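Local coordinates for immunity protein (Neisseria meningitidis, PDB 4Q7O), which probably protects the bacterium that makes it from a cognate contact-dependent growth-inhibition toxin, as the immunity partner of a toxin-immunity pair, at residues S25-T30 with I87-G92; N19-I24 with E98-P103. All coordinates share one frame; numbering follows the deposited sequence.

Interaction 1 of 2, residues S25-T30 with I87-G92; sequences SIFFET and IYFSVG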
loop_
_atom_site.group_PDB
_atom_site.type_symbol
_atom_site.label_atom_id
_atom_site.label_comp_id
_atom_site.label_asym_id
_atom_site.label_seq_id
_atom_site.Cartn_x
_atom_site.Cartn_y
_atom_site.Cartn_z
ATOM N N SER B 25 -3.170 -3.489 0.035
ATOM C CA SER B 25 -1.834 -3.818 0.536
ATOM C C SER B 25 -1.646 -3.245 1.942
ATOM O O SER B 25 -1.195 -3.932 2.867
ATOM C CB SER B 25 -0.748 -3.228 -0.384
ATOM O OG SER B 25 -1.139 -3.194 -1.753
ATOM N N ILE B 26 -1.999 -1.974 2.100
ATOM C CA ILE B 26 -1.820 -1.289 3.376
ATOM C C ILE B 26 -2.758 -1.855 4.430
ATOM O O ILE B 26 -2.369 -2.051 5.580
ATOM C CB ILE B 26 -2.071 0.225 3.221
ATOM C CG1 ILE B 26 -1.047 0.839 2.265
ATOM C CG2 ILE B 26 -2.025 0.942 4.572
ATOM C CD1 ILE B 26 -1.377 2.272 1.896
ATOM N N PHE B 27 -3.990 -2.139 4.025
ATOM C CA PHE B 27 -4.999 -2.698 4.920
ATOM C C PHE B 27 -4.487 -3.953 5.631
ATOM O O PHE B 27 -4.491 -4.034 6.861
ATOM C CB PHE B 27 -6.273 -3.007 4.126
ATOM C CG PHE B 27 -7.361 -3.640 4.943
ATOM C CD1 PHE B 27 -8.289 -2.860 5.619
ATOM C CD2 PHE B 27 -7.481 -5.019 5.011
ATOM C CE1 PHE B 27 -9.292 -3.447 6.369
ATOM C CE2 PHE B 27 -8.480 -5.607 5.767
ATOM C CZ PHE B 27 -9.383 -4.824 6.442
ATOM N N PHE B 28 -4.022 -4.926 4.861
ATOM C CA PHE B 28 -3.576 -6.171 5.467
ATOM C C PHE B 28 -2.289 -6.035 6.270
ATOM O O PHE B 28 -2.194 -6.579 7.368
ATOM C CB PHE B 28 -3.495 -7.296 4.432
ATOM C CG PHE B 28 -4.827 -7.877 4.105
ATOM C CD1 PHE B 28 -5.504 -8.634 5.050
ATOM C CD2 PHE B 28 -5.420 -7.656 2.874
ATOM C CE1 PHE B 28 -6.748 -9.170 4.772
ATOM C CE2 PHE B 28 -6.661 -8.192 2.592
ATOM C CZ PHE B 28 -7.325 -8.945 3.543
ATOM N N GLU B 29 -1.316 -5.288 5.758
ATOM C CA GLU B 29 -0.053 -5.175 6.475
ATOM C C GLU B 29 -0.209 -4.459 7.803
ATOM O O GLU B 29 0.380 -4.854 8.809
ATOM C CB GLU B 29 1.016 -4.478 5.634
ATOM C CG GLU B 29 2.352 -4.285 6.361
ATOM C CD GLU B 29 2.986 -5.579 6.862
ATOM O OE1 GLU B 29 2.670 -6.668 6.337
ATOM O OE2 GLU B 29 3.819 -5.498 7.789
ATOM N N THR B 30 -1.016 -3.407 7.820
ATOM C CA THR B 30 -1.134 -2.631 9.046
ATOM C C THR B 30 -1.933 -3.381 10.121
ATOM O O THR B 30 -1.601 -3.311 11.299
ATOM C CB THR B 30 -1.658 -1.202 8.795
ATOM O OG1 THR B 30 -2.939 -1.266 8.173
ATOM C CG2 THR B 30 -0.700 -0.432 7.897
ATOM N N ILE B 87 -17.647 -3.273 -2.351
ATOM C CA ILE B 87 -17.198 -3.137 -0.982
ATOM C C ILE B 87 -16.212 -1.982 -0.863
ATOM O O ILE B 87 -15.388 -1.749 -1.751
ATOM C CB ILE B 87 -16.614 -4.479 -0.480
ATOM C CG1 ILE B 87 -16.049 -4.358 0.939
ATOM C CG2 ILE B 87 -15.583 -5.032 -1.477
ATOM C CD1 ILE B 87 -15.774 -5.702 1.577
ATOM N N TYR B 88 -16.341 -1.245 0.233
ATOM C CA TYR B 88 -15.523 -0.079 0.527
ATOM C C TYR B 88 -14.406 -0.429 1.492
ATOM O O TYR B 88 -14.647 -1.079 2.499
ATOM C CB TYR B 88 -16.427 0.989 1.140
ATOM C CG TYR B 88 -15.737 2.177 1.762
ATOM C CD1 TYR B 88 -15.372 3.280 0.998
ATOM C CD2 TYR B 88 -15.516 2.225 3.128
ATOM C CE1 TYR B 88 -14.775 4.389 1.580
ATOM C CE2 TYR B 88 -14.925 3.322 3.716
ATOM C CZ TYR B 88 -14.552 4.399 2.939
ATOM O OH TYR B 88 -13.970 5.492 3.538
ATOM N N PHE B 89 -13.190 0.007 1.178
ATOM C CA PHE B 89 -12.053 -0.110 2.082
ATOM C C PHE B 89 -11.488 1.260 2.379
ATOM O O PHE B 89 -11.451 2.125 1.505
ATOM C CB PHE B 89 -10.934 -0.940 1.442
ATOM C CG PHE B 89 -11.228 -2.393 1.368
ATOM C CD1 PHE B 89 -12.022 -2.900 0.347
ATOM C CD2 PHE B 89 -10.687 -3.268 2.300
ATOM C CE1 PHE B 89 -12.288 -4.254 0.267
ATOM C CE2 PHE B 89 -10.947 -4.628 2.225
ATOM C CZ PHE B 89 -11.744 -5.122 1.212
ATOM N N SER B 90 -11.016 1.459 3.600
ATOM C CA SER B 90 -10.220 2.646 3.866
ATOM C C SER B 90 -9.090 2.359 4.831
ATOM O O SER B 90 -9.186 1.469 5.674
ATOM C CB SER B 90 -11.085 3.803 4.363
ATOM O OG SER B 90 -11.491 3.598 5.696
ATOM N N VAL B 91 -8.010 3.112 4.679
ATOM C CA VAL B 91 -6.911 3.070 5.630
ATOM C C VAL B 91 -6.485 4.485 6.006
ATOM O O VAL B 91 -6.690 5.434 5.245
ATOM C CB VAL B 91 -5.695 2.284 5.080
ATOM C CG1 VAL B 91 -6.043 0.818 4.914
ATOM C CG2 VAL B 91 -5.193 2.896 3.774
ATOM N N GLY B 92 -5.901 4.617 7.190
ATOM C CA GLY B 92 -5.417 5.902 7.656
ATOM C C GLY B 92 -6.413 6.657 8.516
ATOM O O GLY B 92 -7.414 6.094 8.987
#

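Interaction 2 of 2, residues N19-I24 with E98-P103; sequences NNHFVI and EELIIP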
loop_
_atom_site.group_PDB
_atom_site.type_symbol
_atom_site.label_atom_id
_atom_site.label_comp_id
_atom_site.label_asym_id
_atom_site.label_seq_id
_atom_site.Cartn_x
_atom_site.Cartn_y
_atom_site.Cartn_z
ATOM N N ASN B 19 -2.534 -4.234 -9.565
ATOM C CA ASN B 19 -3.890 -3.758 -9.866
ATOM C C ASN B 19 -4.139 -2.307 -9.438
ATOM O O ASN B 19 -5.271 -1.814 -9.548
ATOM C CB ASN B 19 -4.939 -4.656 -9.199
ATOM C CG ASN B 19 -5.044 -6.034 -9.845
ATOM O OD1 ASN B 19 -4.600 -6.245 -10.978
ATOM N ND2 ASN B 19 -5.665 -6.977 -9.130
ATOM N N ASN B 20 -3.102 -1.637 -8.925
ATOM C CA ASN B 20 -3.222 -0.254 -8.446
ATOM C C ASN B 20 -4.155 -0.171 -7.231
ATOM O O ASN B 20 -4.754 0.864 -6.954
ATOM C CB ASN B 20 -3.681 0.688 -9.570
ATOM C CG ASN B 20 -3.219 2.122 -9.376
ATOM O OD1 ASN B 20 -2.300 2.408 -8.603
ATOM N ND2 ASN B 20 -3.856 3.039 -10.101
ATOM N N HIS B 21 -4.265 -1.274 -6.500
ATOM C CA HIS B 21 -5.103 -1.322 -5.299
ATOM C C HIS B 21 -4.258 -1.340 -4.037
ATOM O O HIS B 21 -4.402 -2.219 -3.182
ATOM C CB HIS B 21 -6.039 -2.528 -5.362
ATOM C CG HIS B 21 -7.042 -2.425 -6.467
ATOM N ND1 HIS B 21 -7.677 -3.524 -7.008
ATOM C CD2 HIS B 21 -7.524 -1.347 -7.133
ATOM C CE1 HIS B 21 -8.502 -3.125 -7.955
ATOM N NE2 HIS B 21 -8.432 -1.808 -8.050
ATOM N N PHE B 22 -3.374 -0.351 -3.943
ATOM C CA PHE B 22 -2.445 -0.230 -2.831
ATOM C C PHE B 22 -3.142 -0.091 -1.474
ATOM O O PHE B 22 -2.567 -0.447 -0.449
ATOM C CB PHE B 22 -1.480 0.936 -3.066
ATOM C CG PHE B 22 -2.171 2.242 -3.344
ATOM C CD1 PHE B 22 -2.532 3.089 -2.302
ATOM C CD2 PHE B 22 -2.465 2.620 -4.648
ATOM C CE1 PHE B 22 -3.165 4.297 -2.551
ATOM C CE2 PHE B 22 -3.107 3.823 -4.909
ATOM C CZ PHE B 22 -3.463 4.666 -3.856
ATOM N N VAL B 23 -4.382 0.392 -1.455
ATOM C CA VAL B 23 -5.132 0.451 -0.197
ATOM C C VAL B 23 -5.287 -0.942 0.427
ATOM O O VAL B 23 -5.197 -1.100 1.655
ATOM C CB VAL B 23 -6.507 1.142 -0.399
ATOM C CG1 VAL B 23 -7.449 0.850 0.765
ATOM C CG2 VAL B 23 -6.320 2.652 -0.570
ATOM N N ILE B 24 -5.495 -1.950 -0.422
ATOM C CA ILE B 24 -5.596 -3.330 0.054
ATOM C C ILE B 24 -4.287 -3.815 0.682
ATOM O O ILE B 24 -4.297 -4.477 1.726
ATOM C CB ILE B 24 -6.011 -4.291 -1.075
ATOM C CG1 ILE B 24 -7.357 -3.869 -1.676
ATOM C CG2 ILE B 24 -6.064 -5.722 -0.561
ATOM C CD1 ILE B 24 -8.490 -3.787 -0.671
ATOM N N GLU B 98 -7.479 7.084 3.137
ATOM C CA GLU B 98 -7.172 6.620 1.790
ATOM C C GLU B 98 -8.199 5.546 1.452
ATOM O O GLU B 98 -8.287 4.529 2.138
ATOM C CB GLU B 98 -5.764 6.043 1.747
ATOM C CG GLU B 98 -4.712 6.969 2.322
ATOM C CD GLU B 98 -3.335 6.341 2.286
ATOM O OE1 GLU B 98 -2.938 5.863 1.198
ATOM O OE2 GLU B 98 -2.662 6.304 3.341
ATOM N N GLU B 99 -8.987 5.773 0.409
ATOM C CA GLU B 99 -10.183 4.963 0.183
ATOM C C GLU B 99 -10.155 4.216 -1.140
ATOM O O GLU B 99 -9.572 4.676 -2.117
ATOM C CB GLU B 99 -11.423 5.853 0.211
ATOM C CG GLU B 99 -11.603 6.627 1.499
ATOM C CD GLU B 99 -12.633 7.732 1.369
ATOM O OE1 GLU B 99 -12.369 8.705 0.635
ATOM O OE2 GLU B 99 -13.712 7.618 1.986
ATOM N N LEU B 100 -10.829 3.073 -1.177
ATOM C CA LEU B 100 -10.938 2.282 -2.393
ATOM C C LEU B 100 -12.227 1.491 -2.382
ATOM O O LEU B 100 -12.594 0.910 -1.367
ATOM C CB LEU B 100 -9.755 1.315 -2.493
ATOM C CG LEU B 100 -9.758 0.298 -3.638
ATOM C CD1 LEU B 100 -9.622 0.982 -4.980
ATOM C CD2 LEU B 100 -8.642 -0.725 -3.461
ATOM N N ILE B 101 -12.900 1.456 -3.525
ATOM C CA ILE B 101 -14.051 0.582 -3.709
ATOM C C ILE B 101 -13.736 -0.434 -4.800
ATOM O O ILE B 101 -13.199 -0.078 -5.848
ATOM C CB ILE B 101 -15.302 1.391 -4.074
ATOM C CG1 ILE B 101 -15.725 2.261 -2.881
ATOM C CG2 ILE B 101 -16.424 0.472 -4.518
ATOM C CD1 ILE B 101 -16.692 3.386 -3.243
ATOM N N ILE B 102 -14.048 -1.703 -4.541
ATOM C CA ILE B 102 -13.869 -2.763 -5.529
ATOM C C ILE B 102 -15.074 -3.709 -5.516
ATOM O O ILE B 102 -15.837 -3.723 -4.553
ATOM C CB ILE B 102 -12.566 -3.566 -5.283
ATOM C CG1 ILE B 102 -12.494 -4.075 -3.837
ATOM C CG2 ILE B 102 -11.348 -2.729 -5.630
ATOM C CD1 ILE B 102 -11.299 -4.999 -3.574
ATOM N N PRO B 103 -15.252 -4.503 -6.581
ATOM C CA PRO B 103 -16.315 -5.513 -6.512
ATOM C C PRO B 103 -16.042 -6.532 -5.410
ATOM O O PRO B 103 -14.884 -6.853 -5.134
ATOM C CB PRO B 103 -16.230 -6.205 -7.880
ATOM C CG PRO B 103 -15.559 -5.202 -8.780
ATOM C CD PRO B 103 -14.564 -4.510 -7.886
#

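Interaction 1 of 2, residues S25-T30 with I87-G92
Phe27 and Phe89 form a T-shaped pair in which Phe89 is the edge and Phe27 the face. The ring planes stand at 89° and the centroids are 5.4 Å apart. CD2 of Phe89 sits above one face of Phe27, toward its rim, and comes within 4.1 Å of Phe27 CD1. Val91 CG1 and the carbonyl O of Ser90 lie at the edge of the Phe27 ring, near its plane. Within the helix, Phe27 in turn sets its own edge on its neighbour: its CD2 stands 3.8 Å over the centre of the Phe28 ring.

Phe27 CG is anti to the backbone N (chi1 178°), which carries the ring out along the strand to Phe89. This leaves the root of the side chain for Val91. CG1 of Val91 comes to 3.7 Å from Phe27 CA, close against the helix backbone. Its other methyl, CG2, meets Ile26 CG2 at 3.8 Å. The valine thus straddles two successive helix residues. No hydrogen bond crosses the contact. Thr30 OG1 instead bonds back to Ile26 O at 2.8 Å, and Thr30 N reaches the same oxygen from the opposite face of its plane.

The contact is buried helix-on-sheet packing, with local axes crossing at 62°. Ile26 also packs on Ile26 of the second subunit. Helix 22-34 lies over strand 86-91, an inner strand of the antiparallel sheet. Phe27 also touches Ala58 on strand 58-62, while Phe89 and Phe28 both reach Phe111 on helix 104-121.

Interaction 2 of 2, residues N19-I24 with E98-P103
Leu100 lies square across His21, with both of its methyls set against the histidine. Leu100 CD2 lies 3.7 Å from His21 CB, and CD1 approaches His21 CD2 obliquely. Ile102 takes a face of the same ring. Its CG2 makes a CH-pi contact 3.9 Å from the ring centroid and 19° off the normal. The opposite face of the imidazole carries the backbone O of Asn19, 3.3 Å above the plane. The ring is therefore sandwiched between a methyl and a carbonyl oxygen.

Val23 and Leu100 lie alongside each other and point opposite ways, and their CB atoms are 3.9 Å apart. Val23 CG2 extends to the strand backbone, 3.8 Å from Glu98 O. Ile24 comes in across Leu100, with its CG1 3.8 Å from Leu100 CD2. Leu100 CD2 reaches into the angle between His21 and Ile24 because the side chain swings away from its own amide nitrogen (chi1 174°). At the other end of the strand, Glu98 OE1 lies near the plane of the Phe22 ring, 4.1 Å from its edge atom CE1.

The segment 19-24 leads from a Schellman motif at Asn20 into helix 22-34, and it packs on an outermost strand of the sheet in this chain. Phe22 also meets the ring of Phe34 of the second subunit. No hydrogen bond spans the two segments, so the contact rests on apolar packing and the CH-pi contact. Tyr110 OH is hydrogen-bonded to His21 ND1, and this should limit rotation of the imidazole.

How the interactions relate
After helix 10-18, the chain passes through 19-24, the lead-in and opening turn of helix 22-34, and then through 25-30 of the same helix. It next runs through helix 37-46 and two strands of the sheet before reaching 87-92, where interaction 1 closes a loop. A hairpin then returns it along 98-103, where interaction 2 closes a wider loop with interaction 1 nested inside. The paired strands join the two contacts: Phe89 N bonds to Leu100 O, and Ile24 CD1 packs on Phe89 CG. Together they fix one helix across neighbouring strands of the sheet, and both also touch the second subunit.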